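Local coordinates for protein PrgZ (Enterococcus faecalis, PDB 4FAJ) that serves as an extracellular, membrane-anchored receptor that binds a peptide pheromone and probably takes part in its uptake across the membrane, at residues 335-348 against 387-401. Sequence-based numbering, arbitrary orientation.
Sequences NKNVRKAINYAIDR and VEFNKKQAEEYWDKA
Tyr397 packs as a knob into a hole formed by Asn337, Lys340, Ala341 and Tyr344, joining two antiparallel helices, 336-345 and 391-401, of the periplasmic-binding-protein fold. Their axes approach to 7.6 Å at 162°, a closeness that small residues permit: CB of Ala394 lies 3.8 Å from CB of Ala345, and Ala341 CB rests near the carbonyl oxygen of Ala394. Towards one end Val338 CG2 meets Ala401 CB and the Trp398 ring. The side chains of Ile342, Ala345 and Ile346 touch helix 421-437.

Among the aromatic contacts, Lys340 lays its CB over a face of the Tyr397 ring, 4.0 Å from the centroid, in a CH-pi contact, while its extended chain carries CD past CE1. The rings of Tyr344 and Tyr397 are nearly parallel but slid apart, meeting through their CE2 atoms, and one water bridges both hydroxyls. With CG anti to the backbone N (chi1 -176°), Phe389 turns its ring against the chain that follows helix 336-345, where Asp347 CB sits over its centre at 3.7 Å.

Polar links flank this packing. Water joins Asn343 ND2 to Glu388 N, whereas Asn337 ND2 turns to Glu404. At the start of helix 391-401, Asn390 N donates to Tyr344 O (2.9 Å, 167° at the hydrogen), in the carbonyl plane on a lone pair.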
# COMPACT_ATOMS: atom_id res chain seq x y z
N ASN A 335 9.87 23.20 -12.25
CA ASN A 335 9.02 24.27 -12.78
C ASN A 335 7.52 23.92 -12.63
O ASN A 335 7.05 22.92 -13.17
CB ASN A 335 9.41 24.55 -14.24
CG ASN A 335 8.69 25.75 -14.83
OD1 ASN A 335 7.52 25.66 -15.17
ND2 ASN A 335 9.40 26.87 -14.99
N LYS A 336 6.79 24.76 -11.90
CA LYS A 336 5.37 24.49 -11.62
C LYS A 336 4.52 24.40 -12.90
O LYS A 336 3.62 23.58 -12.98
CB LYS A 336 4.79 25.55 -10.67
CG LYS A 336 3.45 25.15 -10.06
CD LYS A 336 2.91 26.19 -9.07
CE LYS A 336 3.63 26.10 -7.73
NZ LYS A 336 3.07 27.01 -6.70
N ASN A 337 4.81 25.24 -13.89
CA ASN A 337 4.07 25.18 -15.17
C ASN A 337 4.25 23.86 -15.94
O ASN A 337 3.31 23.37 -16.58
CB ASN A 337 4.40 26.38 -16.06
CG ASN A 337 3.90 27.70 -15.48
OD1 ASN A 337 2.76 27.81 -15.03
ND2 ASN A 337 4.75 28.71 -15.50
N VAL A 338 5.45 23.28 -15.87
CA VAL A 338 5.69 21.97 -16.47
C VAL A 338 4.79 20.95 -15.79
O VAL A 338 4.10 20.18 -16.47
CB VAL A 338 7.18 21.54 -16.35
CG1 VAL A 338 7.36 20.08 -16.77
CG2 VAL A 338 8.07 22.46 -17.18
N ARG A 339 4.77 20.95 -14.46
CA ARG A 339 3.97 19.98 -13.71
C ARG A 339 2.47 20.11 -14.05
O ARG A 339 1.80 19.12 -14.28
CB ARG A 339 4.20 20.13 -12.20
CG ARG A 339 5.64 19.85 -11.75
CD ARG A 339 5.75 19.60 -10.26
NE ARG A 339 5.24 20.74 -9.49
CZ ARG A 339 5.96 21.79 -9.11
NH1 ARG A 339 7.25 21.90 -9.43
NH2 ARG A 339 5.39 22.76 -8.42
N LYS A 340 1.99 21.34 -14.13
CA LYS A 340 0.59 21.58 -14.49
C LYS A 340 0.30 21.16 -15.93
O LYS A 340 -0.78 20.63 -16.20
CB LYS A 340 0.22 23.05 -14.27
CG LYS A 340 0.22 23.42 -12.80
CD LYS A 340 -0.11 24.90 -12.60
CE LYS A 340 -0.26 25.23 -11.12
NZ LYS A 340 -0.40 26.70 -10.91
N ALA A 341 1.25 21.39 -16.83
CA ALA A 341 1.10 20.90 -18.21
C ALA A 341 0.94 19.38 -18.24
O ALA A 341 0.09 18.86 -18.95
CB ALA A 341 2.28 21.32 -19.07
N ILE A 342 1.75 18.68 -17.45
CA ILE A 342 1.69 17.21 -17.38
C ILE A 342 0.30 16.78 -16.89
O ILE A 342 -0.36 15.93 -17.52
CB ILE A 342 2.81 16.63 -16.47
CG1 ILE A 342 4.18 16.83 -17.14
CG2 ILE A 342 2.58 15.15 -16.17
CD1 ILE A 342 5.36 16.51 -16.19
N ASN A 343 -0.16 17.40 -15.81
CA ASN A 343 -1.48 17.09 -15.26
C ASN A 343 -2.61 17.28 -16.29
O ASN A 343 -3.42 16.39 -16.49
CB ASN A 343 -1.79 17.95 -14.03
CG ASN A 343 -3.20 17.76 -13.54
OD1 ASN A 343 -3.58 16.66 -13.12
ND2 ASN A 343 -4.01 18.81 -13.62
N TYR A 344 -2.65 18.44 -16.93
CA TYR A 344 -3.73 18.73 -17.89
C TYR A 344 -3.67 17.86 -19.15
O TYR A 344 -4.69 17.67 -19.83
CB TYR A 344 -3.76 20.21 -18.26
CG TYR A 344 -4.39 21.08 -17.19
CD1 TYR A 344 -5.74 20.94 -16.88
CD2 TYR A 344 -3.65 22.02 -16.50
CE1 TYR A 344 -6.33 21.73 -15.91
CE2 TYR A 344 -4.23 22.82 -15.53
CZ TYR A 344 -5.57 22.66 -15.23
OH TYR A 344 -6.14 23.46 -14.26
N ALA A 345 -2.49 17.33 -19.46
CA ALA A 345 -2.30 16.54 -20.67
C ALA A 345 -2.83 15.11 -20.57
O ALA A 345 -2.99 14.45 -21.60
CB ALA A 345 -0.83 16.52 -21.07
N ILE A 346 -3.08 14.61 -19.35
CA ILE A 346 -3.50 13.20 -19.19
C ILE A 346 -5.00 13.00 -19.42
O ILE A 346 -5.83 13.50 -18.64
CB ILE A 346 -3.11 12.61 -17.81
CG1 ILE A 346 -1.62 12.80 -17.51
CG2 ILE A 346 -3.45 11.12 -17.77
CD1 ILE A 346 -0.73 12.47 -18.63
N ASP A 347 -5.33 12.29 -20.49
CA ASP A 347 -6.71 11.93 -20.79
C ASP A 347 -7.06 10.67 -20.00
O ASP A 347 -6.93 9.55 -20.49
CB ASP A 347 -6.91 11.72 -22.29
CG ASP A 347 -8.36 11.49 -22.68
OD1 ASP A 347 -9.23 11.33 -21.80
OD2 ASP A 347 -8.63 11.47 -23.90
N ARG A 348 -7.50 10.90 -18.76
CA ARG A 348 -7.77 9.80 -17.82
C ARG A 348 -8.92 8.91 -18.28
O ARG A 348 -8.86 7.69 -18.12
CB ARG A 348 -8.08 10.37 -16.43
CG ARG A 348 -6.91 11.11 -15.82
CD ARG A 348 -7.31 11.88 -14.55
NE ARG A 348 -6.16 12.56 -13.97
CZ ARG A 348 -5.60 13.67 -14.44
NH1 ARG A 348 -6.08 14.28 -15.53
NH2 ARG A 348 -4.55 14.19 -13.82
N VAL A 387 -9.03 17.39 -10.70
CA VAL A 387 -8.17 17.26 -11.86
C VAL A 387 -9.02 16.81 -13.04
O VAL A 387 -9.98 16.06 -12.86
CB VAL A 387 -7.00 16.26 -11.63
CG1 VAL A 387 -6.06 16.78 -10.55
CG2 VAL A 387 -7.51 14.86 -11.27
N GLU A 388 -8.67 17.28 -14.23
CA GLU A 388 -9.37 16.88 -15.44
C GLU A 388 -8.57 17.24 -16.68
O GLU A 388 -8.03 18.35 -16.77
CB GLU A 388 -10.74 17.55 -15.54
CG GLU A 388 -11.63 16.97 -16.65
CD GLU A 388 -13.02 17.57 -16.66
OE1 GLU A 388 -13.15 18.80 -16.49
OE2 GLU A 388 -14.00 16.80 -16.82
N PHE A 389 -8.51 16.29 -17.62
CA PHE A 389 -7.97 16.50 -18.96
C PHE A 389 -8.43 17.81 -19.59
O PHE A 389 -9.62 18.09 -19.66
CB PHE A 389 -8.39 15.33 -19.86
CG PHE A 389 -7.81 15.37 -21.25
CD1 PHE A 389 -6.45 15.50 -21.45
CD2 PHE A 389 -8.64 15.21 -22.36
CE1 PHE A 389 -5.92 15.52 -22.75
CE2 PHE A 389 -8.12 15.23 -23.65
CZ PHE A 389 -6.76 15.37 -23.85
N ASN A 390 -7.46 18.60 -20.05
CA ASN A 390 -7.73 19.80 -20.83
C ASN A 390 -6.51 20.07 -21.71
O ASN A 390 -5.58 20.78 -21.31
CB ASN A 390 -8.06 20.99 -19.90
CG ASN A 390 -8.63 22.17 -20.66
OD1 ASN A 390 -8.20 22.51 -21.76
ND2 ASN A 390 -9.62 22.83 -20.05
N LYS A 391 -6.53 19.49 -22.90
CA LYS A 391 -5.42 19.54 -23.87
C LYS A 391 -4.95 20.98 -24.16
O LYS A 391 -3.76 21.26 -24.14
CB LYS A 391 -5.84 18.85 -25.17
CG LYS A 391 -4.84 18.89 -26.31
CD LYS A 391 -4.30 17.52 -26.64
CE LYS A 391 -3.10 17.62 -27.59
NZ LYS A 391 -3.51 18.00 -28.95
N LYS A 392 -5.89 21.89 -24.40
CA LYS A 392 -5.51 23.28 -24.71
C LYS A 392 -4.78 23.94 -23.54
O LYS A 392 -3.78 24.63 -23.75
CB LYS A 392 -6.71 24.12 -25.15
CG LYS A 392 -7.11 23.94 -26.63
CD LYS A 392 -7.79 22.60 -26.86
CE LYS A 392 -8.18 22.32 -28.29
NZ LYS A 392 -8.25 20.84 -28.47
N GLN A 393 -5.23 23.73 -22.30
CA GLN A 393 -4.51 24.28 -21.13
C GLN A 393 -3.12 23.63 -20.94
O GLN A 393 -2.17 24.31 -20.56
CB GLN A 393 -5.34 24.16 -19.84
CG GLN A 393 -6.43 25.24 -19.69
CD GLN A 393 -5.89 26.66 -19.71
OE1 GLN A 393 -4.71 26.91 -19.43
NE2 GLN A 393 -6.76 27.61 -20.06
N ALA A 394 -3.02 22.34 -21.22
CA ALA A 394 -1.74 21.63 -21.20
C ALA A 394 -0.75 22.31 -22.13
O ALA A 394 0.36 22.64 -21.73
CB ALA A 394 -1.92 20.17 -21.59
N GLU A 395 -1.18 22.53 -23.37
CA GLU A 395 -0.36 23.16 -24.40
C GLU A 395 0.07 24.56 -23.96
O GLU A 395 1.22 24.96 -24.14
CB GLU A 395 -1.12 23.24 -25.72
CG GLU A 395 -1.40 21.87 -26.36
CD GLU A 395 -2.18 21.97 -27.67
OE1 GLU A 395 -2.92 22.96 -27.86
OE2 GLU A 395 -2.06 21.05 -28.50
N GLU A 396 -0.85 25.29 -23.36
CA GLU A 396 -0.56 26.64 -22.93
C GLU A 396 0.35 26.73 -21.71
O GLU A 396 1.19 27.63 -21.64
CB GLU A 396 -1.85 27.40 -22.68
CG GLU A 396 -2.64 27.58 -23.97
CD GLU A 396 -3.49 28.82 -23.96
OE1 GLU A 396 -3.71 29.39 -22.87
OE2 GLU A 396 -3.92 29.23 -25.05
N TYR A 397 0.20 25.83 -20.74
CA TYR A 397 1.12 25.79 -19.61
C TYR A 397 2.54 25.41 -20.07
O TYR A 397 3.53 25.91 -19.54
CB TYR A 397 0.64 24.82 -18.52
CG TYR A 397 -0.28 25.47 -17.50
CD1 TYR A 397 0.23 26.34 -16.54
CD2 TYR A 397 -1.63 25.19 -17.48
CE1 TYR A 397 -0.60 26.93 -15.59
CE2 TYR A 397 -2.48 25.77 -16.53
CZ TYR A 397 -1.96 26.63 -15.60
OH TYR A 397 -2.81 27.19 -14.67
N TRP A 398 2.61 24.54 -21.06
CA TRP A 398 3.88 24.13 -21.64
C TRP A 398 4.56 25.31 -22.34
O TRP A 398 5.75 25.54 -22.14
CB TRP A 398 3.68 22.96 -22.60
CG TRP A 398 4.92 22.45 -23.27
CD1 TRP A 398 5.18 22.43 -24.61
CD2 TRP A 398 6.08 21.89 -22.63
NE1 TRP A 398 6.42 21.89 -24.85
CE2 TRP A 398 7.00 21.56 -23.65
CE3 TRP A 398 6.43 21.64 -21.30
CZ2 TRP A 398 8.25 20.98 -23.39
CZ3 TRP A 398 7.68 21.07 -21.03
CH2 TRP A 398 8.57 20.74 -22.07
N ASP A 399 3.81 26.06 -23.14
CA ASP A 399 4.35 27.25 -23.81
C ASP A 399 4.85 28.28 -22.80
O ASP A 399 5.89 28.92 -23.00
CB ASP A 399 3.31 27.88 -24.76
CG ASP A 399 3.10 27.06 -26.03
OD1 ASP A 399 3.97 26.24 -26.39
OD2 ASP A 399 2.05 27.24 -26.68
N LYS A 400 4.12 28.44 -21.70
CA LYS A 400 4.53 29.32 -20.62
C LYS A 400 5.85 28.82 -19.98
O LYS A 400 6.76 29.60 -19.75
CB LYS A 400 3.41 29.41 -19.57
CG LYS A 400 3.65 30.39 -18.43
CD LYS A 400 2.50 30.35 -17.42
CE LYS A 400 1.38 31.33 -17.72
NZ LYS A 400 1.39 32.46 -16.74
N ALA A 401 5.94 27.51 -19.75
CA ALA A 401 7.15 26.92 -19.16
C ALA A 401 8.39 27.10 -20.03
O ALA A 401 9.47 27.38 -19.51
CB ALA A 401 6.93 25.44 -18.88
O HOH W 1 1.28 29.84 -14.53
O HOH W 2 -6.63 19.22 -14.05
O HOH W 3 -4.47 25.63 -13.41
O HOH W 4 -9.22 13.46 -17.24